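Side-chain contacts in cellulose-binding protein (Saccharophagus degradans, PDB 2YHG), which probably binds polysaccharide and may hydrolyse glycosidic bonds, this chain being the portion that carries its nucleoside hydrolase-like and C-terminal domains: residues G268-S273 against S377-A382; V262-W267 against E344-L349. All blocks are in the same frame, centred on the assembly; numbering follows the deposited sequence. Where two conformers were deposited one is given.

Contact 1 (G268-S273 against S377-A382). With MG (magnesium ion), chain E; EDO (1,2-ethanediol), chain K.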
ATOM      1  N   GLY A 268       4.037  -3.250  -2.293  1.00  6.68           N
ATOM      2  CA  GLY A 268       3.179  -2.929  -3.420  1.00  7.04           C
ATOM      3  C   GLY A 268       3.877  -2.905  -4.765  1.00  6.63           C
ATOM      4  O   GLY A 268       3.259  -2.530  -5.773  1.00  7.32           O
ATOM      5  N   GLY A 269       5.141  -3.303  -4.801  1.00  6.72           N
ATOM      6  CA  GLY A 269       5.927  -3.299  -6.018  1.00  6.97           C
ATOM      7  C   GLY A 269       6.854  -2.117  -6.152  1.00  6.60           C
ATOM      8  O   GLY A 269       6.947  -1.236  -5.279  1.00  6.91           O
ATOM      9  N   ARG A 270       7.559  -2.105  -7.277  1.00  6.92           N
ATOM     10  CA  ARG A 270       8.597  -1.108  -7.590  1.00  6.60           C
ATOM     11  C   ARG A 270       8.289  -0.508  -8.955  1.00  7.02           C
ATOM     12  O   ARG A 270       7.998  -1.249  -9.891  1.00  7.50           O
ATOM     13  CB  ARG A 270       9.983  -1.774  -7.598  1.00  7.31           C
ATOM     14  CG  ARG A 270      11.097  -0.789  -7.729  1.00  7.45           C
ATOM     15  CD  ARG A 270      12.461  -1.433  -7.532  1.00  8.90           C
ATOM     16  NE  ARG A 270      12.699  -2.578  -8.441  1.00 10.41           N
ATOM     17  CZ  ARG A 270      13.023  -2.464  -9.727  1.00 11.23           C
ATOM     18  NH1 ARG A 270      13.212  -1.278 -10.256  1.00 11.57           N
ATOM     19  NH2 ARG A 270      13.142  -3.543 -10.478  1.00 14.40           N
ATOM     20  N   PHE A 271       8.366   0.812  -9.042  1.00  7.09           N
ATOM     21  CA  PHE A 271       7.918   1.547 -10.228  1.00  6.86           C
ATOM     22  C   PHE A 271       9.046   2.465 -10.687  1.00  7.65           C
ATOM     23  O   PHE A 271       9.150   3.595 -10.246  1.00  8.36           O
ATOM     24  CB  PHE A 271       6.654   2.328  -9.904  1.00  7.14           C
ATOM     25  CG  PHE A 271       5.590   1.437  -9.303  1.00  6.62           C
ATOM     26  CD1 PHE A 271       4.782   0.652 -10.110  1.00  7.93           C
ATOM     27  CD2 PHE A 271       5.418   1.329  -7.945  1.00  6.88           C
ATOM     28  CE1 PHE A 271       3.861  -0.205  -9.581  1.00  7.90           C
ATOM     29  CE2 PHE A 271       4.480   0.475  -7.405  1.00  8.12           C
ATOM     30  CZ  PHE A 271       3.732  -0.316  -8.233  1.00  7.91           C
ATOM     31  N   PRO A 272       9.955   1.951 -11.532  1.00  7.82           N
ATOM     32  CA  PRO A 272      11.198   2.683 -11.788  1.00  8.85           C
ATOM     33  C   PRO A 272      11.040   3.853 -12.744  1.00  8.65           C
ATOM     34  O   PRO A 272      11.952   4.675 -12.834  1.00 10.88           O
ATOM     35  CB  PRO A 272      12.113   1.610 -12.366  1.00 10.40           C
ATOM     36  CG  PRO A 272      11.195   0.621 -12.970  1.00  9.66           C
ATOM     37  CD  PRO A 272      10.018   0.568 -12.038  1.00  9.01           C
ATOM     38  N   SER A 273       9.954   3.899 -13.524  1.00  7.84           N
ATOM     39  CA  SER A 273       9.771   4.927 -14.531  1.00  7.90           C
ATOM     40  C   SER A 273       8.334   5.042 -14.876  1.00  7.58           C
ATOM     41  O   SER A 273       7.530   4.130 -14.621  1.00  8.10           O
ATOM     42  CB  SER A 273      10.565   4.605 -15.797  1.00  9.77           C
ATOM     43  OG  SER A 273      10.092   3.408 -16.381  1.00 11.95           O
ATOM     44  N   SER A 377      21.062  -6.067   3.307  1.00  9.83           N
ATOM     45  CA  SER A 377      21.207  -6.229   1.887  1.00 10.22           C
ATOM     46  C   SER A 377      21.340  -4.899   1.171  1.00  9.56           C
ATOM     47  O   SER A 377      20.903  -3.858   1.662  1.00 10.78           O
ATOM     48  CB  SER A 377      20.014  -7.017   1.318  1.00 11.22           C
ATOM     49  OG  SER A 377      18.824  -6.308   1.541  1.00 13.67           O
ATOM     50  N   HIS A 378      22.010  -4.915   0.028  1.00  9.86           N
ATOM     51  CA  HIS A 378      22.062  -3.774  -0.869  1.00  9.78           C
ATOM     52  C   HIS A 378      20.907  -3.837  -1.855  1.00  9.57           C
ATOM     53  O   HIS A 378      20.845  -4.757  -2.700  1.00 10.56           O
ATOM     54  CB  HIS A 378      23.389  -3.776  -1.647  1.00 10.96           C
ATOM     55  CG  HIS A 378      23.461  -2.669  -2.636  1.00  9.43           C
ATOM     56  ND1 HIS A 378      24.089  -2.792  -3.853  1.00 11.49           N
ATOM     57  CD2 HIS A 378      22.959  -1.410  -2.598  1.00  9.50           C
ATOM     58  CE1 HIS A 378      23.910  -1.680  -4.540  1.00 11.42           C
ATOM     59  NE2 HIS A 378      23.213  -0.824  -3.808  1.00 10.30           N
ATOM     60  N   TYR A 379      19.988  -2.889  -1.769  1.00  9.01           N
ATOM     61  CA  TYR A 379      18.807  -2.878  -2.667  1.00  9.06           C
ATOM     62  C   TYR A 379      19.157  -2.085  -3.909  1.00  9.02           C
ATOM     63  O   TYR A 379      18.687  -0.975  -4.173  1.00  9.23           O
ATOM     64  CB  TYR A 379      17.621  -2.293  -1.903  1.00  9.35           C
ATOM     65  CG  TYR A 379      16.260  -2.641  -2.485  1.00  9.31           C
ATOM     66  CD1 TYR A 379      16.100  -3.221  -3.738  1.00 10.13           C
ATOM     67  CD2 TYR A 379      15.128  -2.399  -1.763  1.00  9.57           C
ATOM     68  CE1 TYR A 379      14.859  -3.550  -4.221  1.00  9.78           C
ATOM     69  CE2 TYR A 379      13.882  -2.741  -2.218  1.00  9.50           C
ATOM     70  CZ  TYR A 379      13.742  -3.304  -3.463  1.00  9.43           C
ATOM     71  OH  TYR A 379      12.477  -3.611  -3.905  1.00 10.67           O
ATOM     72  N   GLY A 380      20.030  -2.685  -4.719  1.00 10.51           N
ATOM     73  CA  GLY A 380      20.604  -1.994  -5.870  1.00 11.29           C
ATOM     74  C   GLY A 380      19.617  -1.650  -6.976  1.00 10.06           C
ATOM     75  O   GLY A 380      19.804  -0.703  -7.708  1.00 12.13           O
ATOM     76  N   GLU A 381      18.504  -2.363  -7.034  1.00 10.20           N
ATOM     77  CA  GLU A 381      17.456  -2.053  -8.010  1.00 10.78           C
ATOM     78  C   GLU A 381      16.868  -0.668  -7.737  1.00 10.95           C
ATOM     79  O   GLU A 381      16.320  -0.052  -8.653  1.00 14.07           O
ATOM     80  CB  GLU A 381      16.337  -3.085  -7.955  1.00 12.94           C
ATOM     81  CG  GLU A 381      16.749  -4.475  -8.340  1.00 16.00           C
ATOM     82  CD  GLU A 381      17.008  -5.345  -7.115  1.00 16.82           C
ATOM     83  OE1 GLU A 381      17.632  -4.877  -6.137  1.00 17.06           O
ATOM     84  OE2 GLU A 381      16.661  -6.530  -7.176  1.00 17.87           O
ATOM     85  N   ALA A 382      16.878  -0.234  -6.483  1.00  9.49           N
ATOM     86  CA  ALA A 382      16.166   0.948  -6.061  1.00  9.09           C
ATOM     87  C   ALA A 382      17.029   2.211  -6.057  1.00  8.87           C
ATOM     88  O   ALA A 382      16.497   3.319  -6.019  1.00 11.04           O
ATOM     89  CB  ALA A 382      15.604   0.740  -4.671  1.00 10.51           C
TER
HETATM   90 MG    MG E1937      21.491   0.847  -8.200  1.00 14.38          MG
HETATM   91  C1  EDO K1943      15.984  -7.104  -0.071  1.00 19.43           C
HETATM   92  O1  EDO K1943      16.186  -8.307  -0.820  1.00 22.52           O
HETATM   93  C2  EDO K1943      16.323  -5.845  -0.855  1.00 15.08           C
HETATM   94  O2  EDO K1943      17.718  -5.805  -1.115  1.00 16.67           O
HETATM   95  O   HOH W   1      13.165   1.364  -9.130  1.00 10.61           O
HETATM   96  O   HOH W   2      21.134   0.649 -10.489  1.00 18.16           O
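R270 lays one face of its guanidinium over the CB of E381, with R270 NE 3.7 Å from E381 CB, and the two side chains cross at about a right angle. It is the aliphatic root of the glutamate that touches; E381 OE2 stays 5.7 Å from R270 NH2 because it is turned away to a salt bridge with R306. The bend of the glutamate at its second torsion (99°) takes the carboxylate off in that direction. The arginine is extended as far as CD and then folds (chi3 55°), which lays its flat end against E381. At the edge of that group, in its plane, water 1 accepts from R270 NH1 at 2.9 Å and passes a weak bond on to E381 O.

Beside this pair, Y379 OH meets R270 CD at 4.2 Å as a plain packing contact; this buried hydroxyl has no hydrogen-bond partner in the model. A382 CB covers one face of the tyrosine ring and 1,2-ethanediol, probably from the crystallisation liquor, the opposite face; E381 OE1 lies at the ring edge. Arginine suits its place because one long chain can pack near Y379 OH and still offer a flat face to E381 and an N-H to water.

Further out, Y379 centres an inverse gamma turn just after strand 372-378, and G380 O binds a magnesium ion at 2.3 Å alongside D383, Y385 and water 2. On the other side, S303 OG bonds to R270 N. With R306 engaging the E381 carboxylate, R270 uses the glutamate's aliphatic part and a water in place of a direct salt bridge, and any attraction between the two charges is probably modest.

Contact 2 (V262-W267 against E344-L349)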
ATOM      1  N   VAL A 262       8.263   6.277  -5.695  1.00  7.05           N
ATOM      2  CA  VAL A 262       7.694   5.036  -6.241  1.00  7.09           C
ATOM      3  C   VAL A 262       8.754   4.086  -6.758  1.00  6.80           C
ATOM      4  O   VAL A 262       8.467   2.896  -6.962  1.00  7.20           O
ATOM      5  CB  VAL A 262       6.607   5.343  -7.290  1.00  7.50           C
ATOM      6  CG1 VAL A 262       5.524   6.266  -6.666  1.00  8.46           C
ATOM      7  CG2 VAL A 262       7.202   5.941  -8.575  1.00  8.37           C
ATOM      8  N   SER A 263       9.969   4.558  -6.978  1.00  6.90           N
ATOM      9  CA  SER A 263      11.077   3.695  -7.368  1.00  7.15           C
ATOM     10  C   SER A 263      11.661   2.881  -6.220  1.00  6.86           C
ATOM     11  O   SER A 263      12.520   2.030  -6.487  1.00  7.33           O
ATOM     12  CB  SER A 263      12.182   4.548  -7.939  1.00  8.79           C
ATOM     13  OG  SER A 263      12.620   5.462  -6.936  1.00  9.03           O
ATOM     14  N   MET A 264      11.250   3.079  -4.975  1.00  6.74           N
ATOM     15  CA  MET A 264      11.936   2.413  -3.872  1.00  6.77           C
ATOM     16  C   MET A 264      11.755   0.913  -3.861  1.00  6.68           C
ATOM     17  O   MET A 264      12.651   0.186  -3.410  1.00  7.12           O
ATOM     18  CB  MET A 264      11.533   2.971  -2.507  1.00  7.13           C
ATOM     19  CG  MET A 264      12.187   4.301  -2.184  1.00  7.82           C
ATOM     20  SD  MET A 264      12.133   4.585  -0.399  1.00  8.02           S
ATOM     21  CE  MET A 264      12.890   6.195  -0.280  1.00  9.50           C
ATOM     22  N   GLY A 265      10.576   0.430  -4.218  1.00  7.03           N
ATOM     23  CA  GLY A 265      10.245  -0.975  -4.023  1.00  7.67           C
ATOM     24  C   GLY A 265       9.738  -1.253  -2.623  1.00  7.03           C
ATOM     25  O   GLY A 265      10.071  -0.559  -1.659  1.00  8.53           O
ATOM     26  N   GLY A 266       8.877  -2.261  -2.525  1.00  7.94           N
ATOM     27  CA  GLY A 266       8.214  -2.606  -1.291  1.00  7.66           C
ATOM     28  C   GLY A 266       7.074  -3.532  -1.606  1.00  7.24           C
ATOM     29  O   GLY A 266       6.996  -4.082  -2.696  1.00  7.36           O
ATOM     30  N   TRP A 267       6.210  -3.770  -0.635  1.00  6.98           N
ATOM     31  CA  TRP A 267       5.195  -4.801  -0.780  1.00  7.08           C
ATOM     32  C   TRP A 267       4.131  -4.489  -1.824  1.00  6.60           C
ATOM     33  O   TRP A 267       3.379  -5.398  -2.198  1.00  7.74           O
ATOM     34  CB  TRP A 267       4.542  -5.085   0.549  1.00  6.78           C
ATOM     35  CG  TRP A 267       5.322  -5.757   1.618  1.00  7.74           C
ATOM     36  CD1 TRP A 267       6.656  -6.033   1.654  1.00  7.83           C
ATOM     37  CD2 TRP A 267       4.755  -6.263   2.822  1.00  7.32           C
ATOM     38  NE1 TRP A 267       6.952  -6.712   2.824  1.00  8.34           N
ATOM     39  CE2 TRP A 267       5.792  -6.872   3.546  1.00  8.30           C
ATOM     40  CE3 TRP A 267       3.457  -6.283   3.344  1.00  7.88           C
ATOM     41  CZ2 TRP A 267       5.588  -7.497   4.769  1.00  8.47           C
ATOM     42  CZ3 TRP A 267       3.249  -6.918   4.549  1.00  8.66           C
ATOM     43  CH2 TRP A 267       4.307  -7.534   5.249  1.00  8.68           C
ATOM     44  N   GLU A 344      10.049   4.697  12.764  1.00 14.88           N
ATOM     45  CA  GLU A 344       9.470   3.899  11.710  0.50 14.84           C
ATOM     46  C   GLU A 344       9.329   4.671  10.414  1.00 14.13           C
ATOM     47  O   GLU A 344       8.268   5.260  10.130  1.00 15.35           O
ATOM     48  CB  GLU A 344       8.093   3.444  12.135  0.50 15.18           C
ATOM     49  CG  GLU A 344       7.566   2.380  11.230  0.50 17.33           C
ATOM     50  CD  GLU A 344       6.185   1.994  11.593  0.50 17.69           C
ATOM     51  OE1 GLU A 344       5.681   2.487  12.618  0.50 23.48           O
ATOM     52  OE2 GLU A 344       5.584   1.231  10.829  0.50 19.88           O
ATOM     53  N   ALA A 345      10.432   4.805   9.708  1.00 12.90           N
ATOM     54  CA  ALA A 345      10.560   5.670   8.556  1.00 11.18           C
ATOM     55  C   ALA A 345      11.845   5.259   7.874  1.00  9.65           C
ATOM     56  O   ALA A 345      12.722   4.642   8.460  1.00 11.63           O
ATOM     57  CB  ALA A 345      10.658   7.106   8.992  1.00 14.34           C
ATOM     58  N   VAL A 346      11.982   5.585   6.613  1.00 10.58           N
ATOM     59  CA  VAL A 346      13.249   5.432   5.940  1.00  9.52           C
ATOM     60  C   VAL A 346      14.262   6.346   6.605  1.00  9.04           C
ATOM     61  O   VAL A 346      13.962   7.498   6.942  1.00 11.31           O
ATOM     62  CB  VAL A 346      13.089   5.740   4.450  1.00 10.85           C
ATOM     63  CG1 VAL A 346      14.451   5.730   3.740  1.00 10.96           C
ATOM     64  CG2 VAL A 346      12.173   4.715   3.779  1.00 12.10           C
ATOM     65  N   MET A 347      15.460   5.841   6.830  1.00  8.25           N
ATOM     66  CA  MET A 347      16.546   6.597   7.443  1.00  8.48           C
ATOM     67  C   MET A 347      17.459   7.149   6.384  1.00  9.54           C
ATOM     68  O   MET A 347      17.844   6.407   5.493  1.00 13.02           O
ATOM     69  CB  MET A 347      17.358   5.623   8.351  1.00 10.86           C
ATOM     70  CG  MET A 347      18.500   6.137   9.160  1.00 15.16           C
ATOM     71  SD  MET A 347      18.960   4.825  10.350  0.70 20.99           S
ATOM     72  CE  MET A 347      19.345   5.793  11.757  1.00 29.31           C
ATOM     73  N   TYR A 348      17.767   8.429   6.438  1.00  8.14           N
ATOM     74  CA  TYR A 348      18.585   9.086   5.464  1.00  8.25           C
ATOM     75  C   TYR A 348      19.904   9.508   6.109  1.00  8.03           C
ATOM     76  O   TYR A 348      19.898  10.149   7.153  1.00  9.43           O
ATOM     77  CB  TYR A 348      17.876  10.306   4.892  1.00  9.57           C
ATOM     78  CG  TYR A 348      16.665   9.961   4.086  1.00  8.47           C
ATOM     79  CD1 TYR A 348      16.779   9.596   2.765  1.00  9.13           C
ATOM     80  CD2 TYR A 348      15.414   9.901   4.647  1.00  9.48           C
ATOM     81  CE1 TYR A 348      15.670   9.237   2.021  1.00 10.36           C
ATOM     82  CE2 TYR A 348      14.292   9.540   3.900  1.00 10.42           C
ATOM     83  CZ  TYR A 348      14.445   9.185   2.600  1.00  9.60           C
ATOM     84  OH  TYR A 348      13.348   8.873   1.818  1.00 10.98           O
ATOM     85  N   LEU A 349      21.006   9.154   5.479  1.00  7.50           N
ATOM     86  CA  LEU A 349      22.353   9.496   5.941  0.50  7.89           C
ATOM     87  C   LEU A 349      23.138  10.045   4.780  1.00  8.02           C
ATOM     88  O   LEU A 349      22.960   9.614   3.658  1.00 10.99           O
ATOM     89  CB  LEU A 349      23.091   8.230   6.418  0.50 10.18           C
ATOM     90  CG  LEU A 349      22.547   7.467   7.615  0.50 10.98           C
ATOM     91  CD1 LEU A 349      23.474   6.306   7.894  0.50 11.09           C
ATOM     92  CD2 LEU A 349      22.412   8.375   8.831  0.50 13.53           C
TER
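M264 reaches out of its loop to the ends of V346 and Y348, burying more surface here than either. Its sulfur meets the valine tip to tip, M264 SD lying 4.2 Å from V346 CG2, while the terminal methyl goes on to the tyrosine, M264 CE standing 3.4 Å from Y348 OH and 4.4 Å from Y348 CZ. The methyl approaches the ring obliquely. Methionine suits the place because its unbranched chain, extended beyond CG (chi2 -160°, chi3 -178°), is long and slim enough to cross between two backbones whose nearest CA atoms, those of M264 and V346, are 10.3 Å apart.

Y348 lies on strand 347-351, an outermost strand of the four-stranded mixed sheet, where it runs parallel to strand 427-436; M347 and L349 make the backbone bonds to that neighbour. The M264 loop, part of the nucleoside hydrolase-like region, thus packs on an edge strand of the C-terminal sheet. V346 comes just before the strand, and V433 of the adjoining strand packs on both V346 and Y348.

The valine uses its two branches separately. With CG1 anti to the backbone N (chi1 174°), that methyl packs 3.6 Å above the Y348 ring plane, near the rim, and CG2 is left to meet the sulfur. At the root of the methionine, M264 O accepts a hydrogen bond from R431, also of strand 427-436. Three residues further along the loop, W267 sends its NE1 to the hydroxyl of Y429.

Contacts 1 and 2 bring one loop, 262-273, against the residues just after outermost strand 372-378 and the start of outermost strand 347-351; their centres are 9 Å apart. F271 N probably hydrogen-bonds to V262 O at 2.9 Å, and R270 CG packs 3.4 Å from S263 O. Across the junction, M264 O is the meeting point: A382 CB lies 3.3 Å from it and Y379 CE2 3.4 Å. R431, which bonds to that carbonyl, also touches Y379 and A382. G266 of the loop and S303, whose OG bonds to R270 N, share a magnesium ion. Contact 1 reaches another magnesium directly, through G380 O, whereas the M264 side chain stays about 9 Å from that of its ligand D383.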